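Local coordinates for protein 4-phosphoerythronate dehydrogenase (Lactobacillus jensenii, PDB 4PRK) that probably catalyses the NAD-dependent interconversion of pyruvate and D-lactate as a D-2-hydroxyacid dehydrogenase, at residues V100-V111 against H156-F165; T212-F221 against E237-A247. All blocks are in the same frame, centred on the assembly; numbering follows the deposited sequence.

Contact 1 of 2, residues V100-V111 against H156-F165; sequences VYSPRAIAEMAV and HIGSAVAQIF
A107 drops its methyl between A160 and V161, with A107 CB 3.5 Å from V161 CG2 and 3.6 Å from A160 CB. With side chains this small at the middle, the two helices run close: their axes approach to 8.1 Å and cross at -54°. Toward the start of helix 103-118, P103 rests on H156 CB and I157 CG1, and the branch methyls I106 CG2 and I157 CG2 meet at 3.5 Å. At the far end V111 CG2 lies over one face of the F165 ring, 4.2 Å from its centroid and toward the rim, a CH-pi contact. Helix 155-167 follows strand 148-152, and its G158 would be the last glycine of a GxGxxG sequence of the Rossmann type, already inside the helix; helix 103-118 packs across this helix, the first of the probable NAD-binding fold. R104 starts out away from that helix, but bends at chi2 (-70°) and chi3 (-72°) bring its guanidinium back over I164, whose CD1 sits 3.5 Å above the centre of the plane. Side-on, R104 NE (2.9 Å) and NH2 both grip E108 OE2. Putting a leucine at R104 would probably leave the E108 carboxylate without its charged mate and I164 CD1 without its flat cover. E108 OE1 takes the backbone N of I144 of a second subunit, while H156 ND1 bonds E182 of a third.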
ATOM      1  N   VAL A 100       7.393  10.948 -20.890  1.00 51.46           N
ATOM      2  CA  VAL A 100       7.271  10.070 -19.735  1.00 53.45           C
ATOM      3  C   VAL A 100       7.992   8.733 -19.947  1.00 55.44           C
ATOM      4  O   VAL A 100       7.381   7.777 -20.402  1.00 52.47           O
ATOM      5  CB  VAL A 100       5.775   9.816 -19.447  1.00 56.30           C
ATOM      6  CG1 VAL A 100       5.568   8.805 -18.342  1.00 55.41           C
ATOM      7  CG2 VAL A 100       5.068  11.118 -19.118  1.00 58.49           C
ATOM      8  N   TYR A 101       9.302   8.681 -19.645  1.00 57.39           N
ATOM      9  CA  TYR A 101      10.099   7.458 -19.786  1.00 49.98           C
ATOM     10  C   TYR A 101       9.693   6.311 -18.853  1.00 47.68           C
ATOM     11  O   TYR A 101       9.173   5.288 -19.275  1.00 38.36           O
ATOM     12  CB  TYR A 101      11.488   7.755 -19.236  1.00 51.60           C
ATOM     13  CG  TYR A 101      12.360   8.795 -19.875  1.00 59.76           C
ATOM     14  CD1 TYR A 101      12.184   9.208 -21.185  1.00 66.80           C
ATOM     15  CD2 TYR A 101      13.426   9.321 -19.162  1.00 62.47           C
ATOM     16  CE1 TYR A 101      13.036  10.143 -21.754  1.00 65.73           C
ATOM     17  CE2 TYR A 101      14.280  10.248 -19.721  1.00 62.11           C
ATOM     18  CZ  TYR A 101      14.083  10.655 -21.012  1.00 64.54           C
ATOM     19  OH  TYR A 101      14.935  11.575 -21.544  1.00 62.84           O
ATOM     20  N   SER A 102       9.854   6.564 -17.558  1.00 38.47           N
ATOM     21  CA  SER A 102       9.254   5.799 -16.481  1.00 33.55           C
ATOM     22  C   SER A 102       9.280   6.648 -15.223  1.00 35.25           C
ATOM     23  O   SER A 102      10.332   6.761 -14.604  1.00 31.62           O
ATOM     24  CB  SER A 102      10.016   4.487 -16.270  1.00 32.20           C
ATOM     25  OG  SER A 102       9.755   3.900 -15.023  1.00 28.27           O
ATOM     26  N   PRO A 103       8.159   7.237 -14.810  1.00 31.06           N
ATOM     27  CA  PRO A 103       8.276   8.040 -13.585  1.00 29.18           C
ATOM     28  C   PRO A 103       8.737   7.239 -12.370  1.00 24.92           C
ATOM     29  O   PRO A 103       9.384   7.806 -11.528  1.00 22.83           O
ATOM     30  CB  PRO A 103       6.874   8.608 -13.363  1.00 29.52           C
ATOM     31  CG  PRO A 103       5.969   7.816 -14.192  1.00 33.09           C
ATOM     32  CD  PRO A 103       6.755   7.513 -15.388  1.00 31.70           C
ATOM     33  N   ARG A 104       8.388   5.966 -12.274  1.00 24.28           N
ATOM     34  CA  ARG A 104       8.855   5.128 -11.178  1.00 23.25           C
ATOM     35  C   ARG A 104      10.384   4.963 -11.108  1.00 23.25           C
ATOM     36  O   ARG A 104      10.934   4.844 -10.040  1.00 26.24           O
ATOM     37  CB  ARG A 104       8.147   3.785 -11.164  1.00 24.92           C
ATOM     38  CG  ARG A 104       6.766   3.817 -10.530  1.00 26.12           C
ATOM     39  CD  ARG A 104       6.812   4.028  -9.036  1.00 26.84           C
ATOM     40  NE  ARG A 104       7.297   2.868  -8.307  1.00 30.09           N
ATOM     41  CZ  ARG A 104       6.587   2.175  -7.425  1.00 32.01           C
ATOM     42  NH1 ARG A 104       5.344   2.516  -7.147  1.00 33.81           N
ATOM     43  NH2 ARG A 104       7.126   1.144  -6.815  1.00 27.11           N
ATOM     44  N   ALA A 105      11.055   4.901 -12.248  1.00 24.99           N
ATOM     45  CA  ALA A 105      12.523   4.815 -12.287  1.00 23.53           C
ATOM     46  C   ALA A 105      13.090   5.955 -11.476  1.00 22.85           C
ATOM     47  O   ALA A 105      13.869   5.777 -10.558  1.00 21.60           O
ATOM     48  CB  ALA A 105      13.035   4.890 -13.710  1.00 22.54           C
ATOM     49  N   ILE A 106      12.650   7.145 -11.798  1.00 23.53           N
ATOM     50  CA  ILE A 106      13.168   8.297 -11.088  1.00 25.05           C
ATOM     51  C   ILE A 106      12.722   8.365  -9.631  1.00 25.55           C
ATOM     52  O   ILE A 106      13.539   8.639  -8.757  1.00 23.52           O
ATOM     53  CB  ILE A 106      12.863   9.574 -11.877  1.00 27.40           C
ATOM     54  CG1 ILE A 106      13.689   9.482 -13.152  1.00 31.51           C
ATOM     55  CG2 ILE A 106      13.226  10.821 -11.097  1.00 26.11           C
ATOM     56  CD1 ILE A 106      13.148  10.256 -14.298  1.00 33.63           C
ATOM     57  N   ALA A 107      11.443   8.085  -9.368  1.00 24.59           N
ATOM     58  CA  ALA A 107      10.931   8.187  -8.028  1.00 22.69           C
ATOM     59  C   ALA A 107      11.656   7.205  -7.116  1.00 22.26           C
ATOM     60  O   ALA A 107      11.991   7.509  -5.983  1.00 18.56           O
ATOM     61  CB  ALA A 107       9.466   7.891  -8.035  1.00 23.33           C
ATOM     62  N   GLU A 108      11.985   6.044  -7.654  1.00 23.99           N
ATOM     63  CA  GLU A 108      12.620   4.993  -6.851  1.00 24.07           C
ATOM     64  C   GLU A 108      14.060   5.341  -6.515  1.00 23.39           C
ATOM     65  O   GLU A 108      14.601   4.967  -5.451  1.00 24.70           O
ATOM     66  CB  GLU A 108      12.499   3.625  -7.555  1.00 23.64           C
ATOM     67  CG  GLU A 108      11.106   3.027  -7.459  1.00 22.17           C
ATOM     68  CD  GLU A 108      10.917   1.671  -8.138  1.00 23.55           C
ATOM     69  OE1 GLU A 108      11.920   0.983  -8.474  1.00 21.19           O
ATOM     70  OE2 GLU A 108       9.746   1.247  -8.273  1.00 20.69           O
ATOM     71  N   MET A 109      14.690   6.085  -7.390  1.00 24.50           N
ATOM     72  CA  MET A 109      16.076   6.527  -7.135  1.00 25.24           C
ATOM     73  C   MET A 109      16.003   7.559  -5.968  1.00 24.83           C
ATOM     74  O   MET A 109      16.748   7.493  -4.989  1.00 25.11           O
ATOM     75  CB  MET A 109      16.733   7.121  -8.404  1.00 23.33           C
ATOM     76  CG  MET A 109      18.118   7.701  -8.172  1.00 26.87           C
ATOM     77  SD  MET A 109      19.326   6.441  -7.677  1.00 30.60           S
ATOM     78  CE  MET A 109      20.446   6.580  -9.054  1.00 31.20           C
ATOM     79  N   ALA A 110      15.053   8.467  -6.054  1.00 24.09           N
ATOM     80  CA  ALA A 110      14.869   9.427  -4.994  1.00 24.63           C
ATOM     81  C   ALA A 110      14.620   8.749  -3.648  1.00 25.20           C
ATOM     82  O   ALA A 110      15.232   9.087  -2.660  1.00 26.09           O
ATOM     83  CB  ALA A 110      13.719  10.305  -5.355  1.00 26.56           C
ATOM     84  N   VAL A 111      13.696   7.792  -3.612  1.00 24.90           N
ATOM     85  CA  VAL A 111      13.351   7.112  -2.371  1.00 22.79           C
ATOM     86  C   VAL A 111      14.569   6.360  -1.845  1.00 24.81           C
ATOM     87  O   VAL A 111      14.883   6.426  -0.646  1.00 23.58           O
ATOM     88  CB  VAL A 111      12.224   6.100  -2.592  1.00 21.24           C
ATOM     89  CG1 VAL A 111      12.097   5.094  -1.455  1.00 22.11           C
ATOM     90  CG2 VAL A 111      10.941   6.808  -2.827  1.00 21.27           C
ATOM     91  N   HIS A 156       4.149  13.626 -12.485  1.00 30.03           N
ATOM     92  CA  HIS A 156       4.142  12.152 -12.574  1.00 32.60           C
ATOM     93  C   HIS A 156       5.180  11.537 -11.633  1.00 27.51           C
ATOM     94  O   HIS A 156       4.898  10.569 -10.992  1.00 26.49           O
ATOM     95  CB  HIS A 156       4.498  11.663 -13.988  1.00 36.75           C
ATOM     96  CG  HIS A 156       3.524  12.040 -15.056  1.00 45.15           C
ATOM     97  ND1 HIS A 156       2.246  11.510 -15.128  1.00 58.21           N
ATOM     98  CD2 HIS A 156       3.677  12.804 -16.168  1.00 48.67           C
ATOM     99  CE1 HIS A 156       1.635  11.981 -16.206  1.00 56.87           C
ATOM    100  NE2 HIS A 156       2.488  12.756 -16.862  1.00 53.99           N
ATOM    101  N   ILE A 157       6.377  12.118 -11.540  1.00 27.15           N
ATOM    102  CA  ILE A 157       7.464  11.593 -10.686  1.00 25.39           C
ATOM    103  C   ILE A 157       7.219  11.780  -9.175  1.00 24.22           C
ATOM    104  O   ILE A 157       7.336  10.826  -8.338  1.00 26.24           O
ATOM    105  CB  ILE A 157       8.803  12.184 -11.139  1.00 25.02           C
ATOM    106  CG1 ILE A 157       9.107  11.679 -12.534  1.00 27.56           C
ATOM    107  CG2 ILE A 157       9.940  11.814 -10.221  1.00 23.86           C
ATOM    108  CD1 ILE A 157      10.307  12.343 -13.171  1.00 27.64           C
ATOM    109  N   GLY A 158       6.919  13.002  -8.819  1.00 24.14           N
ATOM    110  CA  GLY A 158       6.639  13.356  -7.410  1.00 25.02           C
ATOM    111  C   GLY A 158       5.468  12.587  -6.863  1.00 25.07           C
ATOM    112  O   GLY A 158       5.423  12.156  -5.660  1.00 22.16           O
ATOM    113  N   SER A 159       4.496  12.455  -7.729  1.00 21.74           N
ATOM    114  CA  SER A 159       3.344  11.634  -7.410  1.00 25.60           C
ATOM    115  C   SER A 159       3.719  10.193  -7.088  1.00 25.11           C
ATOM    116  O   SER A 159       3.173   9.579  -6.201  1.00 27.15           O
ATOM    117  CB  SER A 159       2.372  11.642  -8.598  1.00 25.79           C
ATOM    118  OG  SER A 159       1.413  10.687  -8.328  1.00 31.41           O
ATOM    119  N   ALA A 160       4.602   9.622  -7.878  1.00 25.24           N
ATOM    120  CA  ALA A 160       5.081   8.277  -7.613  1.00 26.53           C
ATOM    121  C   ALA A 160       5.894   8.209  -6.289  1.00 24.92           C
ATOM    122  O   ALA A 160       5.810   7.214  -5.529  1.00 23.06           O
ATOM    123  CB  ALA A 160       5.930   7.792  -8.805  1.00 27.34           C
ATOM    124  N   VAL A 161       6.667   9.254  -6.018  1.00 23.08           N
ATOM    125  CA  VAL A 161       7.425   9.328  -4.754  1.00 23.61           C
ATOM    126  C   VAL A 161       6.486   9.334  -3.558  1.00 23.04           C
ATOM    127  O   VAL A 161       6.742   8.707  -2.544  1.00 23.00           O
ATOM    128  CB  VAL A 161       8.311  10.580  -4.659  1.00 25.59           C
ATOM    129  CG1 VAL A 161       8.900  10.777  -3.208  1.00 25.61           C
ATOM    130  CG2 VAL A 161       9.417  10.486  -5.677  1.00 25.51           C
ATOM    131  N   ALA A 162       5.390  10.038  -3.718  1.00 23.41           N
ATOM    132  CA  ALA A 162       4.368  10.177  -2.705  1.00 24.91           C
ATOM    133  C   ALA A 162       3.610   8.845  -2.471  1.00 26.71           C
ATOM    134  O   ALA A 162       3.379   8.428  -1.326  1.00 24.99           O
ATOM    135  CB  ALA A 162       3.423  11.288  -3.135  1.00 25.18           C
ATOM    136  N   GLN A 163       3.270   8.164  -3.556  1.00 26.36           N
ATOM    137  CA  GLN A 163       2.686   6.814  -3.454  1.00 28.31           C
ATOM    138  C   GLN A 163       3.591   5.855  -2.675  1.00 23.86           C
ATOM    139  O   GLN A 163       3.150   5.155  -1.789  1.00 21.25           O
ATOM    140  CB  GLN A 163       2.414   6.243  -4.874  1.00 33.34           C
ATOM    141  CG  GLN A 163       1.435   7.116  -5.692  1.00 40.91           C
ATOM    142  CD  GLN A 163       1.255   6.728  -7.161  1.00 41.60           C
ATOM    143  OE1 GLN A 163       1.214   7.582  -8.052  1.00 45.27           O
ATOM    144  NE2 GLN A 163       1.095   5.445  -7.409  1.00 46.97           N
ATOM    145  N   ILE A 164       4.867   5.834  -2.997  1.00 23.19           N
ATOM    146  CA  ILE A 164       5.798   4.913  -2.323  1.00 22.91           C
ATOM    147  C   ILE A 164       5.961   5.304  -0.861  1.00 25.34           C
ATOM    148  O   ILE A 164       5.741   4.460   0.074  1.00 25.46           O
ATOM    149  CB  ILE A 164       7.170   4.871  -3.046  1.00 23.11           C
ATOM    150  CG1 ILE A 164       6.988   4.283  -4.441  1.00 21.75           C
ATOM    151  CG2 ILE A 164       8.269   4.130  -2.220  1.00 23.01           C
ATOM    152  CD1 ILE A 164       8.201   4.555  -5.332  1.00 24.83           C
ATOM    153  N   PHE A 165       6.234   6.590  -0.618  1.00 24.08           N
ATOM    154  CA  PHE A 165       6.408   6.984   0.792  1.00 25.27           C
ATOM    155  C   PHE A 165       5.155   6.748   1.646  1.00 25.38           C
ATOM    156  O   PHE A 165       5.243   6.233   2.758  1.00 24.20           O
ATOM    157  CB  PHE A 165       6.944   8.420   0.930  1.00 24.68           C
ATOM    158  CG  PHE A 165       8.442   8.520   0.825  1.00 23.33           C
ATOM    159  CD1 PHE A 165       9.265   7.746   1.624  1.00 24.09           C
ATOM    160  CD2 PHE A 165       9.015   9.396  -0.037  1.00 23.82           C
ATOM    161  CE1 PHE A 165      10.652   7.843   1.543  1.00 25.36           C
ATOM    162  CE2 PHE A 165      10.396   9.503  -0.124  1.00 25.76           C
ATOM    163  CZ  PHE A 165      11.216   8.716   0.662  1.00 24.60           C
TER

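Contact 2 of 2, residues T212-F221 against E237-A247; sequences TENMIGKKQF and ELVDTAALIEA
F221 drives its ring against helix 241-250, and this is where the packing is dense. F221 CZ comes within 3.5 Å of L244 CA, F221 CD2 meets A243 CB, and the methyl of A247 lies 3.8 Å from F221 CG. V239 CG1 reaches the ring at its edge, while I216 CG2, from the ring's own segment, covers one face. Beside the ring the backbones are stitched by three nearly straight hydrogen bonds. I216 N gives to L238 O (3.0 Å) and D240 N to I216 O (2.9 Å), the pattern of a parallel bridge between I216 and V239; N214 N reaches E237 O at 2.8 Å. The E213-N214 turn is the loose, solvent side. N214 has its CG beside the backbone N (chi1 -61°), which carries OD1 back over D240, where a water donates to both N214 OD1 and V239 O. D240 itself is the N-cap of helix 241-250: its OD1 accepts from A243 N at 3.1 Å, met from above the carboxylate plane. The other helix, 218-223, starts from G217 at its N-cap. Both helices belong to successive beta-alpha-beta crossovers of the Rossmann sheet; I216 and V239 lean on L204 of strand 201-204, L244 on A256 and L258 of strand 255-258, and I245 packs on helix 279-285.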
ATOM      1  N   THR A 212      12.555  29.564 -11.380  1.00 42.71           N
ATOM      2  CA  THR A 212      12.844  28.475 -10.402  1.00 39.02           C
ATOM      3  C   THR A 212      14.328  28.159 -10.211  1.00 42.14           C
ATOM      4  O   THR A 212      14.689  27.298  -9.366  1.00 34.99           O
ATOM      5  CB  THR A 212      12.091  27.147 -10.746  1.00 41.70           C
ATOM      6  OG1 THR A 212      12.539  26.604 -12.001  1.00 33.25           O
ATOM      7  CG2 THR A 212      10.591  27.389 -10.784  1.00 38.70           C
ATOM      8  N   GLU A 213      15.186  28.870 -10.954  1.00 37.34           N
ATOM      9  CA  GLU A 213      16.616  28.699 -10.817  1.00 40.84           C
ATOM     10  C   GLU A 213      17.043  29.129  -9.409  1.00 40.42           C
ATOM     11  O   GLU A 213      16.572  30.150  -8.910  1.00 39.50           O
ATOM     12  CB  GLU A 213      17.351  29.493 -11.898  1.00 43.27           C
ATOM     13  CG  GLU A 213      18.813  29.119 -12.004  1.00 49.82           C
ATOM     14  CD  GLU A 213      19.553  29.938 -13.028  1.00 56.22           C
ATOM     15  OE1 GLU A 213      18.874  30.591 -13.835  1.00 59.79           O
ATOM     16  OE2 GLU A 213      20.804  29.917 -13.029  1.00 59.98           O
ATOM     17  N   ASN A 214      17.900  28.349  -8.750  1.00 38.48           N
ATOM     18  CA  ASN A 214      18.221  28.567  -7.300  1.00 40.09           C
ATOM     19  C   ASN A 214      17.009  28.807  -6.409  1.00 41.49           C
ATOM     20  O   ASN A 214      17.035  29.571  -5.441  1.00 39.70           O
ATOM     21  CB  ASN A 214      19.240  29.697  -7.127  1.00 41.99           C
ATOM     22  CG  ASN A 214      20.529  29.371  -7.812  1.00 45.32           C
ATOM     23  OD1 ASN A 214      21.172  28.397  -7.470  1.00 48.36           O
ATOM     24  ND2 ASN A 214      20.862  30.111  -8.842  1.00 46.81           N
ATOM     25  N   MET A 215      15.923  28.138  -6.742  1.00 37.13           N
ATOM     26  CA  MET A 215      14.777  28.146  -5.873  1.00 37.44           C
ATOM     27  C   MET A 215      15.134  27.660  -4.469  1.00 33.33           C
ATOM     28  O   MET A 215      14.484  28.040  -3.484  1.00 33.21           O
ATOM     29  CB  MET A 215      13.742  27.239  -6.510  1.00 39.65           C
ATOM     30  CG  MET A 215      12.762  26.602  -5.595  1.00 43.76           C
ATOM     31  SD  MET A 215      11.769  25.470  -6.576  1.00 39.70           S
ATOM     32  CE  MET A 215      12.484  23.898  -6.215  1.00 40.98           C
ATOM     33  N   ILE A 216      16.098  26.759  -4.373  1.00 27.74           N
ATOM     34  CA  ILE A 216      16.544  26.269  -3.063  1.00 29.86           C
ATOM     35  C   ILE A 216      17.895  26.866  -2.847  1.00 31.61           C
ATOM     36  O   ILE A 216      18.909  26.403  -3.448  1.00 29.62           O
ATOM     37  CB  ILE A 216      16.603  24.715  -2.960  1.00 29.90           C
ATOM     38  CG1 ILE A 216      15.254  24.099  -3.330  1.00 27.41           C
ATOM     39  CG2 ILE A 216      17.050  24.269  -1.571  1.00 29.95           C
ATOM     40  CD1 ILE A 216      14.128  24.490  -2.415  1.00 30.31           C
ATOM     41  N   GLY A 217      17.880  27.947  -2.061  1.00 32.89           N
ATOM     42  CA  GLY A 217      19.085  28.644  -1.680  1.00 34.99           C
ATOM     43  C   GLY A 217      19.290  28.828  -0.203  1.00 35.30           C
ATOM     44  O   GLY A 217      18.646  28.166   0.642  1.00 37.83           O
ATOM     45  N   LYS A 218      20.228  29.723   0.107  1.00 35.62           N
ATOM     46  CA  LYS A 218      20.612  30.029   1.499  1.00 38.53           C
ATOM     47  C   LYS A 218      19.395  30.188   2.401  1.00 35.11           C
ATOM     48  O   LYS A 218      19.283  29.544   3.435  1.00 34.52           O
ATOM     49  CB  LYS A 218      21.433  31.321   1.525  1.00 41.69           C
ATOM     50  CG  LYS A 218      21.867  31.792   2.893  1.00 48.78           C
ATOM     51  CD  LYS A 218      22.328  33.249   2.883  1.00 56.57           C
ATOM     52  CE  LYS A 218      21.558  34.064   3.934  1.00 67.32           C
ATOM     53  NZ  LYS A 218      21.903  35.528   3.946  1.00 73.40           N
ATOM     54  N   LYS A 219      18.468  31.027   1.984  1.00 35.82           N
ATOM     55  CA  LYS A 219      17.291  31.327   2.819  1.00 40.63           C
ATOM     56  C   LYS A 219      16.471  30.035   3.018  1.00 38.73           C
ATOM     57  O   LYS A 219      16.041  29.748   4.131  1.00 37.54           O
ATOM     58  CB  LYS A 219      16.462  32.470   2.196  1.00 45.07           C
ATOM     59  CG  LYS A 219      15.066  32.681   2.767  1.00 58.59           C
ATOM     60  CD  LYS A 219      15.077  33.056   4.263  1.00 66.44           C
ATOM     61  CE  LYS A 219      13.672  33.215   4.836  1.00 69.70           C
ATOM     62  NZ  LYS A 219      12.795  33.941   3.872  1.00 69.97           N
ATOM     63  N   GLN A 220      16.365  29.196   1.979  1.00 37.11           N
ATOM     64  CA  GLN A 220      15.553  27.969   2.091  1.00 34.08           C
ATOM     65  C   GLN A 220      16.201  26.883   2.982  1.00 33.19           C
ATOM     66  O   GLN A 220      15.533  26.264   3.806  1.00 35.14           O
ATOM     67  CB  GLN A 220      15.175  27.467   0.706  1.00 36.75           C
ATOM     68  CG  GLN A 220      14.228  28.389  -0.054  1.00 35.38           C
ATOM     69  CD  GLN A 220      14.903  29.687  -0.509  1.00 38.55           C
ATOM     70  OE1 GLN A 220      16.110  29.733  -0.743  1.00 36.71           O
ATOM     71  NE2 GLN A 220      14.121  30.743  -0.615  1.00 36.15           N
ATOM     72  N   PHE A 221      17.503  26.689   2.869  1.00 31.85           N
ATOM     73  CA  PHE A 221      18.234  25.839   3.826  1.00 30.00           C
ATOM     74  C   PHE A 221      18.055  26.317   5.265  1.00 33.73           C
ATOM     75  O   PHE A 221      17.825  25.519   6.218  1.00 28.42           O
ATOM     76  CB  PHE A 221      19.732  25.784   3.464  1.00 32.39           C
ATOM     77  CG  PHE A 221      20.038  24.952   2.190  1.00 31.35           C
ATOM     78  CD1 PHE A 221      19.833  23.565   2.164  1.00 30.62           C
ATOM     79  CD2 PHE A 221      20.441  25.568   1.016  1.00 29.56           C
ATOM     80  CE1 PHE A 221      20.078  22.821   0.993  1.00 32.29           C
ATOM     81  CE2 PHE A 221      20.681  24.829  -0.156  1.00 32.87           C
ATOM     82  CZ  PHE A 221      20.516  23.455  -0.173  1.00 29.54           C
ATOM     83  N   GLU A 237      20.007  22.947 -11.435  1.00 29.50           N
ATOM     84  CA  GLU A 237      20.020  24.397 -11.297  1.00 34.04           C
ATOM     85  C   GLU A 237      18.930  24.920 -10.357  1.00 33.90           C
ATOM     86  O   GLU A 237      18.846  26.128 -10.078  1.00 36.80           O
ATOM     87  CB  GLU A 237      19.863  25.060 -12.659  1.00 38.73           C
ATOM     88  CG  GLU A 237      21.039  24.831 -13.608  1.00 39.04           C
ATOM     89  CD  GLU A 237      21.045  23.450 -14.247  1.00 40.16           C
ATOM     90  OE1 GLU A 237      20.071  22.662 -14.076  1.00 38.48           O
ATOM     91  OE2 GLU A 237      22.069  23.162 -14.886  1.00 42.41           O
ATOM     92  N   LEU A 238      18.097  24.015  -9.861  1.00 32.34           N
ATOM     93  CA  LEU A 238      17.115  24.382  -8.867  1.00 29.92           C
ATOM     94  C   LEU A 238      17.756  24.683  -7.560  1.00 27.70           C
ATOM     95  O   LEU A 238      17.161  25.351  -6.755  1.00 29.95           O
ATOM     96  CB  LEU A 238      16.136  23.247  -8.626  1.00 29.58           C
ATOM     97  CG  LEU A 238      15.281  22.830  -9.795  1.00 30.87           C
ATOM     98  CD1 LEU A 238      14.494  21.610  -9.333  1.00 30.71           C
ATOM     99  CD2 LEU A 238      14.374  23.973 -10.212  1.00 29.86           C
ATOM    100  N   VAL A 239      18.942  24.139  -7.336  1.00 28.54           N
ATOM    101  CA  VAL A 239      19.617  24.208  -6.052  1.00 29.38           C
ATOM    102  C   VAL A 239      20.908  24.996  -6.190  1.00 30.21           C
ATOM    103  O   VAL A 239      21.699  24.716  -7.070  1.00 29.45           O
ATOM    104  CB  VAL A 239      19.972  22.809  -5.560  1.00 28.77           C
ATOM    105  CG1 VAL A 239      20.835  22.897  -4.310  1.00 29.87           C
ATOM    106  CG2 VAL A 239      18.692  22.000  -5.297  1.00 30.81           C
ATOM    107  N   ASP A 240      21.100  25.969  -5.306  1.00 32.18           N
ATOM    108  CA  ASP A 240      22.352  26.722  -5.213  1.00 33.27           C
ATOM    109  C   ASP A 240      23.370  25.840  -4.510  1.00 29.75           C
ATOM    110  O   ASP A 240      23.367  25.758  -3.275  1.00 29.00           O
ATOM    111  CB  ASP A 240      22.125  28.014  -4.379  1.00 36.10           C
ATOM    112  CG  ASP A 240      23.403  28.877  -4.212  1.00 36.57           C
ATOM    113  OD1 ASP A 240      24.551  28.380  -4.146  1.00 39.23           O
ATOM    114  OD2 ASP A 240      23.231  30.084  -4.112  1.00 39.75           O
ATOM    115  N   THR A 241      24.274  25.253  -5.282  1.00 27.95           N
ATOM    116  CA  THR A 241      25.248  24.331  -4.759  1.00 31.26           C
ATOM    117  C   THR A 241      26.164  24.810  -3.662  1.00 33.68           C
ATOM    118  O   THR A 241      26.486  24.062  -2.731  1.00 39.37           O
ATOM    119  CB  THR A 241      26.132  23.836  -5.870  1.00 36.34           C
ATOM    120  OG1 THR A 241      25.301  23.393  -6.955  1.00 34.95           O
ATOM    121  CG2 THR A 241      27.038  22.691  -5.349  1.00 35.48           C
ATOM    122  N   ALA A 242      26.616  26.037  -3.783  1.00 35.54           N
ATOM    123  CA  ALA A 242      27.413  26.699  -2.746  1.00 32.97           C
ATOM    124  C   ALA A 242      26.657  26.680  -1.433  1.00 33.48           C
ATOM    125  O   ALA A 242      27.207  26.313  -0.380  1.00 37.13           O
ATOM    126  CB  ALA A 242      27.704  28.165  -3.165  1.00 29.70           C
ATOM    127  N   ALA A 243      25.396  27.107  -1.491  1.00 33.85           N
ATOM    128  CA  ALA A 243      24.546  27.169  -0.273  1.00 34.19           C
ATOM    129  C   ALA A 243      24.292  25.781   0.263  1.00 33.12           C
ATOM    130  O   ALA A 243      24.178  25.631   1.478  1.00 32.27           O
ATOM    131  CB  ALA A 243      23.208  27.841  -0.534  1.00 33.16           C
ATOM    132  N   LEU A 244      24.215  24.789  -0.640  1.00 31.80           N
ATOM    133  CA  LEU A 244      24.030  23.388  -0.251  1.00 30.17           C
ATOM    134  C   LEU A 244      25.252  22.911   0.554  1.00 31.13           C
ATOM    135  O   LEU A 244      25.130  22.385   1.671  1.00 29.54           O
ATOM    136  CB  LEU A 244      23.783  22.516  -1.506  1.00 30.45           C
ATOM    137  CG  LEU A 244      23.849  20.988  -1.318  1.00 30.80           C
ATOM    138  CD1 LEU A 244      22.879  20.547  -0.263  1.00 32.39           C
ATOM    139  CD2 LEU A 244      23.577  20.181  -2.572  1.00 32.60           C
ATOM    140  N   ILE A 245      26.435  23.140  -0.014  1.00 31.43           N
ATOM    141  CA  ILE A 245      27.696  22.721   0.587  1.00 33.97           C
ATOM    142  C   ILE A 245      27.889  23.341   1.983  1.00 35.55           C
ATOM    143  O   ILE A 245      28.199  22.668   2.953  1.00 35.61           O
ATOM    144  CB  ILE A 245      28.854  23.108  -0.364  1.00 34.17           C
ATOM    145  CG1 ILE A 245      28.910  22.115  -1.524  1.00 39.04           C
ATOM    146  CG2 ILE A 245      30.166  23.080   0.360  1.00 33.78           C
ATOM    147  CD1 ILE A 245      29.945  22.415  -2.572  1.00 41.42           C
ATOM    148  N   GLU A 246      27.680  24.644   2.052  1.00 35.83           N
ATOM    149  CA  GLU A 246      27.734  25.377   3.289  1.00 36.18           C
ATOM    150  C   GLU A 246      26.752  24.846   4.338  1.00 33.88           C
ATOM    151  O   GLU A 246      27.082  24.641   5.503  1.00 35.97           O
ATOM    152  CB  GLU A 246      27.399  26.812   2.936  1.00 37.60           C
ATOM    153  CG  GLU A 246      27.562  27.764   4.076  1.00 50.73           C
ATOM    154  CD  GLU A 246      27.449  29.217   3.633  1.00 59.82           C
ATOM    155  OE1 GLU A 246      27.685  29.501   2.421  1.00 67.04           O
ATOM    156  OE2 GLU A 246      27.145  30.059   4.515  1.00 55.28           O
ATOM    157  N   ALA A 247      25.517  24.660   3.918  1.00 32.51           N
ATOM    158  CA  ALA A 247      24.500  24.123   4.804  1.00 33.42           C
ATOM    159  C   ALA A 247      24.935  22.773   5.395  1.00 31.49           C
ATOM    160  O   ALA A 247      24.769  22.546   6.581  1.00 36.37           O
ATOM    161  CB  ALA A 247      23.186  23.963   4.040  1.00 33.44           C
TER
HETATM  162  O   HOH W   1      22.312  26.481  -9.023  1.00 41.92           O

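Overall arrangement
Contacts 1 and 2 follow one another along the chain and do not touch; their centres are 23 Å apart and their nearest atoms about 11 Å. Both flank the seven-stranded parallel sheet. Contact 1 reaches strands 148-152 and 171-175 in one half, contact 2 strands 201-204 and 255-258 in the other, and in classical Rossmann topology the helices of the two halves lie on opposite faces. The probable NAD-binding glycine motif relates them: its last glycine, G158, lies in segment 156-165, and the M215 side chain of contact 2 lies near the motif without touching it. Contact 1 meets two other subunits, whereas none touches contact 2.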